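Local coordinates for protein formate dehydrogenase (Staphylococcus aureus, PDB 6TTB) that probably oxidises formate to carbon dioxide, passing the electrons to NAD, at residues 133-139 against 357-363. Residues are numbered along the deposited sequence; the frame is centred on the assembly and turned at random.
Sequences NIGVVEV and DIIVASG
Val136 meets both Ile359 and Val360, and this two-against-one pairing is a classic beta bulge. The carbonyl oxygen Val136 O takes the amide Ile359 N at 2.8 Å, and more weakly the amide Val360 N at 3.2 Å. In return Val136 N gives a nearly straight bond to Val360 O, 3.0 Å long.

The bulge puts two aliphatic side chains on the face that carries Val136. Its CG1, anti to the backbone N (chi1 169°), slants across the side chain of Ile359 and comes 3.8 Å from CB of that residue, while CB of Val136 packs on CB of Val360. Helix 126-131 covers this patch through Leu126 and Ala129, so compact branched residues suit it. The bonding continues where Glu138 N donates to Asp357 O. Glu138 directs its carboxylate elsewhere, OE1 bonding to Ser121 OG, and Asp357 OD1 accepts Thr140 N, tying down the chain just beyond the strand.

Packing slackens on the face of Val137 and Ile358, whose CG1 atoms stay 4.3 Å apart. The solvent side lies toward the C-terminal end, where exposed Ser362 reaches back with OG to the carbonyl oxygen Asn133 O at 3.1 Å, from above the carbonyl plane. Asn133 closes helix 126-131 in a Schellman motif, its positive phi (64°) suiting asparagine. CB of Ser362 also lies against Gly135 N, beside a residue with no side chain to obstruct it.

Strand 135-138 is an edge strand of the five-stranded parallel sheet, separate from the seven-stranded Rossmann sheet, consistent with the two-domain fold of D-isomer specific 2-hydroxyacid dehydrogenases. Strand 113-116 bonds its other edge; here main-chain bonds and the Ser362 hydroxyl hold the tail, while apolar side chains cover part of one face.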
# COMPACT_ATOMS: atom_id res chain seq x y z
N ASN A 133 -2.66 -30.37 -30.76
CA ASN A 133 -1.22 -30.32 -30.84
C ASN A 133 -0.71 -28.89 -31.14
O ASN A 133 0.28 -28.71 -31.82
CB ASN A 133 -0.69 -31.51 -31.64
CG ASN A 133 0.76 -31.76 -31.34
OD1 ASN A 133 1.49 -32.14 -32.20
ND2 ASN A 133 1.21 -31.37 -30.17
N ILE A 134 -1.38 -27.91 -30.55
CA ILE A 134 -0.91 -26.54 -30.39
C ILE A 134 -0.06 -26.45 -29.12
O ILE A 134 -0.45 -26.95 -28.09
CB ILE A 134 -2.15 -25.65 -30.25
CG1 ILE A 134 -2.93 -25.50 -31.53
CG2 ILE A 134 -1.86 -24.29 -29.60
CD1 ILE A 134 -4.38 -25.30 -31.23
N GLY A 135 1.08 -25.73 -29.19
CA GLY A 135 1.93 -25.49 -28.03
C GLY A 135 1.50 -24.22 -27.33
O GLY A 135 1.04 -23.28 -27.98
N VAL A 136 1.72 -24.16 -26.03
CA VAL A 136 1.33 -23.01 -25.23
C VAL A 136 2.48 -22.63 -24.30
O VAL A 136 2.94 -23.47 -23.47
CB VAL A 136 0.07 -23.33 -24.42
CG1 VAL A 136 -0.21 -22.27 -23.39
CG2 VAL A 136 -1.13 -23.56 -25.35
N VAL A 137 2.91 -21.37 -24.38
CA VAL A 137 4.09 -20.95 -23.66
C VAL A 137 3.85 -19.55 -23.18
O VAL A 137 3.37 -18.72 -23.93
CB VAL A 137 5.37 -21.00 -24.52
CG1 VAL A 137 5.50 -22.34 -25.18
CG2 VAL A 137 5.33 -19.92 -25.58
N GLU A 138 4.29 -19.29 -21.95
CA GLU A 138 4.29 -17.97 -21.41
C GLU A 138 5.74 -17.66 -21.01
O GLU A 138 6.58 -18.53 -21.15
CB GLU A 138 3.22 -17.87 -20.29
CG GLU A 138 3.53 -18.64 -18.98
CD GLU A 138 2.32 -18.95 -18.05
OE1 GLU A 138 1.15 -18.96 -18.52
OE2 GLU A 138 2.55 -19.31 -16.89
N VAL A 139 5.99 -16.42 -20.53
CA VAL A 139 7.31 -15.87 -20.22
C VAL A 139 7.60 -15.97 -18.71
O VAL A 139 7.65 -14.99 -17.96
CB VAL A 139 7.35 -14.40 -20.65
CG1 VAL A 139 8.76 -13.83 -20.57
CG2 VAL A 139 6.74 -14.21 -22.05
N ASP A 357 9.05 -22.46 -19.59
CA ASP A 357 8.19 -21.64 -20.42
C ASP A 357 7.00 -22.43 -20.98
O ASP A 357 6.08 -21.84 -21.56
CB ASP A 357 9.00 -20.92 -21.48
CG ASP A 357 9.67 -19.71 -20.90
OD1 ASP A 357 9.17 -19.22 -19.83
OD2 ASP A 357 10.70 -19.29 -21.46
N ILE A 358 7.03 -23.75 -20.79
CA ILE A 358 6.06 -24.58 -21.49
C ILE A 358 4.89 -24.91 -20.59
O ILE A 358 5.04 -25.60 -19.60
CB ILE A 358 6.69 -25.86 -22.03
CG1 ILE A 358 7.55 -25.60 -23.27
CG2 ILE A 358 5.60 -26.89 -22.29
CD1 ILE A 358 8.88 -26.38 -23.20
N ILE A 359 3.71 -24.47 -21.00
CA ILE A 359 2.50 -24.93 -20.37
C ILE A 359 2.04 -26.22 -21.05
O ILE A 359 2.20 -27.30 -20.50
CB ILE A 359 1.46 -23.80 -20.34
CG1 ILE A 359 2.03 -22.64 -19.51
CG2 ILE A 359 0.12 -24.26 -19.77
CD1 ILE A 359 1.42 -21.35 -19.87
N VAL A 360 1.59 -26.13 -22.28
CA VAL A 360 1.30 -27.34 -23.01
C VAL A 360 2.41 -27.59 -24.05
O VAL A 360 2.72 -26.71 -24.86
CB VAL A 360 -0.09 -27.30 -23.65
CG1 VAL A 360 -0.23 -28.34 -24.73
CG2 VAL A 360 -1.17 -27.47 -22.60
N ALA A 361 2.95 -28.83 -24.01
CA ALA A 361 3.97 -29.33 -24.91
C ALA A 361 3.33 -29.80 -26.23
O ALA A 361 2.19 -30.26 -26.24
CB ALA A 361 4.67 -30.46 -24.22
N SER A 362 4.11 -29.71 -27.33
CA SER A 362 3.65 -29.95 -28.69
C SER A 362 4.81 -30.53 -29.49
O SER A 362 5.96 -30.40 -29.05
CB SER A 362 3.18 -28.67 -29.31
OG SER A 362 3.15 -28.78 -30.71
N GLY A 363 4.53 -31.19 -30.63
CA GLY A 363 5.62 -31.88 -31.35
C GLY A 363 6.13 -31.11 -32.58
O GLY A 363 6.59 -29.89 -32.44